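Local coordinates for protein mitochondrial edited mRNA stability factor 1 (Trypanosoma brucei, PDB 6NL1) that processes the 5' ends of mitochondrial mRNAs in trypanosomes, probably by Nudix-type hydrolysis of the 5' di- or triphosphate, and, as its name suggests, probably stabilises edited transcripts, at residues L203-R208 and A295-D300; E214-M219 and C343-A348. All coordinates share one frame; numbering follows the deposited sequence.

Interaction 1: residues L203-R208 and A295-D300; sequences LGIFRR and AEVPSD. With SO4 (sulfate ion), chain D.
Ala295 and Glu296 run alongside Ile205 and Phe206 as neighbouring parallel strands, and three backbone hydrogen bonds set the register. Ala295 N gives to Gly204 O, Phe206 N to Ala295 O at 2.9 Å, and Val297 N to Phe206 O, so the chain of 203-208 alternates between accepting and donating, as parallel pairing requires.

On the face carrying Ile205 and Ala295 the contact is apolar. The Ala295 methyl touches both Leu203 CD2 and Ile205 CD1, while Ile205 CG2 meets Val297 CG2 at 3.6 Å. On the other face Glu296 lays its CB over the Phe206 ring, a CH-pi contact 3.9 Å from the centroid. With CG anti to the backbone N (chi1 179°) and the chain extended, Glu296 then reaches beyond the ring to Arg208.

Two arginines make the polar contacts. Arg208 NE forms a salt bridge with Glu296 OE1 at 3.1 Å, approaching from above the carboxylate, whose plane is turned 75° from the guanidinium. One water joins Glu296 OE2, Arg208 N and Val297 O; another links Arg208 NH2 to OE1. Arg207, extended from CG to NE, gives NH1 to Ser299 O at 2.9 Å, with that oxygen in the guanidinium plane. NH1 also bonds sulfate O3 at 2.9 Å, and NH2 reaches sulfate O4. Arg207 NH2 also forms a salt bridge with Glu216, and the Arg207 guanidinium makes a cation-pi contact with Trp345.

In the mixed sheet of this Nudix domain, strand 200-207 lies between 290-296 and 216-223. Leu203 and Ile205 pack on helix 250-262, Trp345 of strand 343-346 touches Ile205 and Val297, and on the opposite face Trp217 meets the Phe206 ring edge-to-face.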
loop_
_atom_site.group_PDB
_atom_site.type_symbol
_atom_site.label_atom_id
_atom_site.label_comp_id
_atom_site.label_asym_id
_atom_site.label_seq_id
_atom_site.Cartn_x
_atom_site.Cartn_y
_atom_site.Cartn_z
ATOM N N LEU A 203 -1.968 -8.736 -7.237
ATOM C CA LEU A 203 -2.460 -9.793 -8.101
ATOM C C LEU A 203 -1.350 -10.100 -9.086
ATOM O O LEU A 203 -1.172 -9.390 -10.072
ATOM C CB LEU A 203 -3.752 -9.382 -8.830
ATOM C CG LEU A 203 -4.728 -10.532 -9.124
ATOM C CD1 LEU A 203 -6.001 -10.054 -9.842
ATOM C CD2 LEU A 203 -4.047 -11.634 -9.923
ATOM N N GLY A 204 -0.592 -11.150 -8.793
ATOM C CA GLY A 204 0.491 -11.580 -9.651
ATOM C C GLY A 204 -0.007 -12.235 -10.931
ATOM O O GLY A 204 -0.272 -13.443 -10.985
ATOM N N ILE A 205 -0.142 -11.418 -11.967
ATOM C CA ILE A 205 -0.431 -11.900 -13.303
ATOM C C ILE A 205 0.837 -12.512 -13.875
ATOM O O ILE A 205 1.908 -11.905 -13.795
ATOM C CB ILE A 205 -0.896 -10.733 -14.193
ATOM C CG1 ILE A 205 -2.295 -10.289 -13.771
ATOM C CG2 ILE A 205 -0.926 -11.144 -15.637
ATOM C CD1 ILE A 205 -3.373 -11.301 -14.112
ATOM N N PHE A 206 0.730 -13.720 -14.422
ATOM C CA PHE A 206 1.901 -14.384 -14.993
ATOM C C PHE A 206 1.571 -15.062 -16.319
ATOM O O PHE A 206 0.420 -15.397 -16.599
ATOM C CB PHE A 206 2.525 -15.394 -14.004
ATOM C CG PHE A 206 1.705 -16.663 -13.807
ATOM C CD1 PHE A 206 0.745 -16.743 -12.798
ATOM C CD2 PHE A 206 1.897 -17.769 -14.626
ATOM C CE1 PHE A 206 -0.011 -17.908 -12.611
ATOM C CE2 PHE A 206 1.150 -18.940 -14.445
ATOM C CZ PHE A 206 0.191 -19.006 -13.443
ATOM N N ARG A 207 2.586 -15.238 -17.152
ATOM C CA ARG A 207 2.416 -16.011 -18.374
ATOM C C ARG A 207 3.467 -17.117 -18.395
ATOM O O ARG A 207 4.530 -16.994 -17.782
ATOM C CB ARG A 207 2.538 -15.118 -19.615
ATOM C CG ARG A 207 3.942 -14.545 -19.839
ATOM C CD ARG A 207 4.021 -13.750 -21.139
ATOM N NE ARG A 207 5.356 -13.201 -21.356
ATOM C CZ ARG A 207 5.695 -12.457 -22.404
ATOM N NH1 ARG A 207 4.798 -12.170 -23.339
ATOM N NH2 ARG A 207 6.934 -11.998 -22.521
ATOM N N ARG A 208 3.161 -18.200 -19.094
ATOM C CA ARG A 208 4.111 -19.299 -19.237
ATOM C C ARG A 208 4.796 -19.225 -20.595
ATOM O O ARG A 208 4.150 -19.007 -21.615
ATOM C CB ARG A 208 3.391 -20.637 -19.097
ATOM C CG ARG A 208 2.646 -20.808 -17.783
ATOM C CD ARG A 208 2.128 -22.239 -17.623
ATOM N NE ARG A 208 1.315 -22.387 -16.420
ATOM C CZ ARG A 208 1.803 -22.624 -15.204
ATOM N NH1 ARG A 208 3.116 -22.750 -15.009
ATOM N NH2 ARG A 208 0.973 -22.730 -14.176
ATOM N N ALA A 295 -2.644 -15.293 -11.101
ATOM C CA ALA A 295 -3.538 -15.651 -12.195
ATOM C C ALA A 295 -2.741 -15.734 -13.484
ATOM O O ALA A 295 -1.906 -14.866 -13.774
ATOM C CB ALA A 295 -4.666 -14.638 -12.332
ATOM N N GLU A 296 -2.993 -16.784 -14.256
ATOM C CA GLU A 296 -2.336 -16.935 -15.540
ATOM C C GLU A 296 -3.130 -16.208 -16.614
ATOM O O GLU A 296 -4.358 -16.262 -16.629
ATOM C CB GLU A 296 -2.180 -18.413 -15.912
ATOM C CG GLU A 296 -1.519 -18.594 -17.271
ATOM C CD GLU A 296 -1.181 -20.034 -17.610
ATOM O OE1 GLU A 296 -1.406 -20.941 -16.776
ATOM O OE2 GLU A 296 -0.679 -20.251 -18.729
ATOM N N VAL A 297 -2.421 -15.512 -17.495
ATOM C CA VAL A 297 -3.020 -14.959 -18.705
ATOM C C VAL A 297 -2.303 -15.520 -19.939
ATOM O O VAL A 297 -1.175 -16.023 -19.841
ATOM C CB VAL A 297 -2.961 -13.417 -18.717
ATOM C CG1 VAL A 297 -3.763 -12.857 -17.562
ATOM C CG2 VAL A 297 -1.510 -12.925 -18.667
ATOM N N PRO A 298 -2.959 -15.464 -21.108
ATOM C CA PRO A 298 -2.236 -15.939 -22.294
ATOM C C PRO A 298 -1.024 -15.047 -22.570
ATOM O O PRO A 298 -1.043 -13.855 -22.253
ATOM C CB PRO A 298 -3.285 -15.859 -23.419
ATOM C CG PRO A 298 -4.413 -15.054 -22.886
ATOM C CD PRO A 298 -4.369 -15.140 -21.388
ATOM N N SER A 299 0.030 -15.626 -23.130
ATOM C CA SER A 299 1.300 -14.914 -23.259
ATOM C C SER A 299 1.215 -13.699 -24.182
ATOM O O SER A 299 2.004 -12.765 -24.055
ATOM C CB SER A 299 2.410 -15.862 -23.724
ATOM O OG SER A 299 2.133 -16.355 -25.019
ATOM N N ASP A 300 0.256 -13.707 -25.102
ATOM C CA ASP A 300 0.108 -12.607 -26.054
ATOM C C ASP A 300 -1.007 -11.638 -25.663
ATOM O O ASP A 300 -1.494 -10.878 -26.499
ATOM C CB ASP A 300 -0.129 -13.147 -27.471
ATOM C CG ASP A 300 -1.482 -13.833 -27.622
ATOM O OD1 ASP A 300 -1.903 -14.075 -28.773
ATOM O OD2 ASP A 300 -2.134 -14.127 -26.596
HETATM S S SO4 D . 6.680 -9.951 -25.777
HETATM O O1 SO4 D . 6.946 -9.464 -27.130
HETATM O O2 SO4 D . 6.491 -8.812 -24.871
HETATM O O3 SO4 D . 5.472 -10.773 -25.799
HETATM O O4 SO4 D . 7.813 -10.765 -25.342
HETATM O O HOH W 1 0.484 -18.326 -20.124
HETATM O O HOH W 2 -2.174 -21.889 -14.158
#

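Interaction 2: residues E214-M219 and C343-A348; sequences EVEWLM and CAWMKA
Trp345 loses the most surface here, and Leu218 fills one face of its indole. Leu218 CG is anti to the backbone N (chi1 -168°), and CD1 stands over the six-membered ring, 4.0 Å from its centroid and only 11° off the normal; CB touches CZ3 at 3.8 Å. Glu216 crosses the start of the same side chain, with OE1 3.5 Å from Trp345 CB. A water joins Glu216 OE2 to Trp345 O, and OE1 is held by Arg207 in a salt bridge.

Met219 and Met346 lie on the reverse face of the sheet, both packing against Ile351 of helix 348-354. Their backbones belong to an antiparallel pairing: Trp217 and Met346 exchange two hydrogen bonds, Trp217 N to Met346 O at 2.7 Å, and Met219 and Ala344 two more.

At the end of the pairing, Lys347 is the N-cap of the helix, and a water links Ala348 N with Glu214 OE2 and Val215 O; Glu214 OE1 bonds Ser349 OG. The methionine face is thus apolar, the Trp345 face mixes apolar packing with charge, and the Glu214 carboxylate would probably interact favourably with the positive end of the helix dipole.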
loop_
_atom_site.group_PDB
_atom_site.type_symbol
_atom_site.label_atom_id
_atom_site.label_comp_id
_atom_site.label_asym_id
_atom_site.label_seq_id
_atom_site.Cartn_x
_atom_site.Cartn_y
_atom_site.Cartn_z
ATOM N N GLU A 214 10.037 -21.749 -15.334
ATOM C CA GLU A 214 9.819 -20.521 -14.568
ATOM C C GLU A 214 8.886 -19.594 -15.343
ATOM O O GLU A 214 9.047 -19.414 -16.548
ATOM C CB GLU A 214 11.134 -19.799 -14.270
ATOM C CG GLU A 214 10.949 -18.611 -13.331
ATOM C CD GLU A 214 12.218 -17.814 -13.114
ATOM O OE1 GLU A 214 13.234 -18.085 -13.794
ATOM O OE2 GLU A 214 12.192 -16.904 -12.264
ATOM N N VAL A 215 7.902 -19.015 -14.665
ATOM C CA VAL A 215 6.969 -18.116 -15.343
ATOM C C VAL A 215 7.485 -16.676 -15.301
ATOM O O VAL A 215 8.394 -16.365 -14.528
ATOM C CB VAL A 215 5.554 -18.190 -14.724
ATOM C CG1 VAL A 215 5.070 -19.648 -14.664
ATOM C CG2 VAL A 215 5.556 -17.583 -13.339
ATOM N N GLU A 216 6.915 -15.816 -16.150
ATOM C CA GLU A 216 7.195 -14.376 -16.145
ATOM C C GLU A 216 6.057 -13.605 -15.477
ATOM O O GLU A 216 4.879 -13.896 -15.697
ATOM C CB GLU A 216 7.387 -13.841 -17.575
ATOM C CG GLU A 216 8.591 -14.406 -18.315
ATOM C CD GLU A 216 8.867 -13.719 -19.652
ATOM O OE1 GLU A 216 7.912 -13.346 -20.377
ATOM O OE2 GLU A 216 10.059 -13.562 -19.985
ATOM N N TRP A 217 6.419 -12.611 -14.674
ATOM C CA TRP A 217 5.450 -11.814 -13.929
ATOM C C TRP A 217 5.329 -10.422 -14.546
ATOM O O TRP A 217 6.336 -9.792 -14.892
ATOM C CB TRP A 217 5.883 -11.686 -12.457
ATOM C CG TRP A 217 6.050 -13.000 -11.774
ATOM C CD1 TRP A 217 7.212 -13.697 -11.609
ATOM C CD2 TRP A 217 5.011 -13.797 -11.182
ATOM N NE1 TRP A 217 6.960 -14.884 -10.944
ATOM C CE2 TRP A 217 5.619 -14.966 -10.671
ATOM C CE3 TRP A 217 3.624 -13.633 -11.032
ATOM C CZ2 TRP A 217 4.889 -15.970 -10.023
ATOM C CZ3 TRP A 217 2.898 -14.632 -10.386
ATOM C CH2 TRP A 217 3.536 -15.789 -9.893
ATOM N N LEU A 218 4.099 -9.944 -14.680
ATOM C CA LEU A 218 3.864 -8.575 -15.123
ATOM C C LEU A 218 4.237 -7.597 -14.009
ATOM O O LEU A 218 3.762 -7.723 -12.886
ATOM C CB LEU A 218 2.396 -8.390 -15.494
ATOM C CG LEU A 218 2.048 -7.100 -16.231
ATOM C CD1 LEU A 218 2.725 -7.100 -17.588
ATOM C CD2 LEU A 218 0.539 -6.959 -16.382
ATOM N N MET A 219 5.084 -6.622 -14.319
ATOM C CA MET A 219 5.508 -5.654 -13.318
ATOM C C MET A 219 5.398 -4.200 -13.793
ATOM O O MET A 219 5.474 -3.925 -14.990
ATOM C CB MET A 219 6.943 -5.960 -12.891
ATOM C CG MET A 219 7.099 -7.394 -12.386
ATOM S SD MET A 219 8.528 -7.598 -11.336
ATOM C CE MET A 219 9.767 -6.743 -12.280
ATOM N N CYS A 343 4.693 -1.232 -18.423
ATOM C CA CYS A 343 4.721 -2.607 -17.919
ATOM C C CYS A 343 5.828 -3.440 -18.557
ATOM O O CYS A 343 6.227 -3.182 -19.694
ATOM C CB CYS A 343 3.370 -3.287 -18.145
ATOM S SG CYS A 343 2.003 -2.545 -17.227
ATOM N N ALA A 344 6.316 -4.429 -17.805
ATOM C CA ALA A 344 7.306 -5.393 -18.284
ATOM C C ALA A 344 6.963 -6.808 -17.822
ATOM O O ALA A 344 6.445 -6.997 -16.717
ATOM C CB ALA A 344 8.708 -5.018 -17.781
ATOM N N TRP A 345 7.271 -7.799 -18.660
ATOM C CA TRP A 345 7.253 -9.201 -18.241
ATOM C C TRP A 345 8.628 -9.566 -17.711
ATOM O O TRP A 345 9.619 -9.482 -18.436
ATOM C CB TRP A 345 6.904 -10.134 -19.403
ATOM C CG TRP A 345 5.489 -10.021 -19.870
ATOM C CD1 TRP A 345 5.044 -9.421 -21.022
ATOM C CD2 TRP A 345 4.326 -10.510 -19.196
ATOM N NE1 TRP A 345 3.677 -9.516 -21.103
ATOM C CE2 TRP A 345 3.211 -10.179 -19.997
ATOM C CE3 TRP A 345 4.118 -11.198 -17.995
ATOM C CZ2 TRP A 345 1.909 -10.514 -19.636
ATOM C CZ3 TRP A 345 2.823 -11.530 -17.636
ATOM C CH2 TRP A 345 1.734 -11.189 -18.455
ATOM N N MET A 346 8.693 -9.977 -16.451
ATOM C CA MET A 346 9.982 -10.245 -15.820
ATOM C C MET A 346 10.002 -11.529 -15.012
ATOM O O MET A 346 9.024 -11.863 -14.348
ATOM C CB MET A 346 10.368 -9.072 -14.916
ATOM C CG MET A 346 10.597 -7.755 -15.678
ATOM S SD MET A 346 11.422 -6.465 -14.711
ATOM C CE MET A 346 11.903 -5.329 -16.009
ATOM N N LYS A 347 11.132 -12.229 -15.065
ATOM C CA LYS A 347 11.361 -13.411 -14.249
ATOM C C LYS A 347 11.947 -13.029 -12.905
ATOM O O LYS A 347 12.845 -12.197 -12.829
ATOM C CB LYS A 347 12.338 -14.367 -14.937
ATOM C CG LYS A 347 11.779 -15.081 -16.147
ATOM C CD LYS A 347 12.782 -16.087 -16.670
ATOM C CE LYS A 347 12.187 -16.936 -17.781
ATOM N NZ LYS A 347 13.190 -17.908 -18.288
ATOM N N ALA A 348 11.463 -13.664 -11.844
ATOM C CA ALA A 348 12.070 -13.476 -10.536
ATOM C C ALA A 348 13.569 -13.787 -10.553
ATOM O O ALA A 348 14.356 -13.085 -9.918
ATOM C CB ALA A 348 11.365 -14.314 -9.503
HETATM O O HOH W 3 9.537 -15.916 -12.138
HETATM O O HOH W 4 11.335 -11.208 -19.553
#

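From the N terminus, the chain runs through 203-208, turns, and comes straight back through 214-219. Interaction 1 closes a long loop of 86 residues when 295-300 returns beside 203-208; interaction 2 closes one of 123 residues, bringing 343-348 beside 214-219. Because the segments alternate along the chain, the two loops cross rather than nest. Strands 200-207 and 216-223 are neighbours, so both contacts join one sheet, in the order 290-296, 200-207, 216-223, 343-346. Direct links between them include a probable hydrogen bond between Ile205 O and Leu218 N at 3.1 Å, and together they tie the last modelled strand, 343-346, and helix 348-354 to the Nudix sheet.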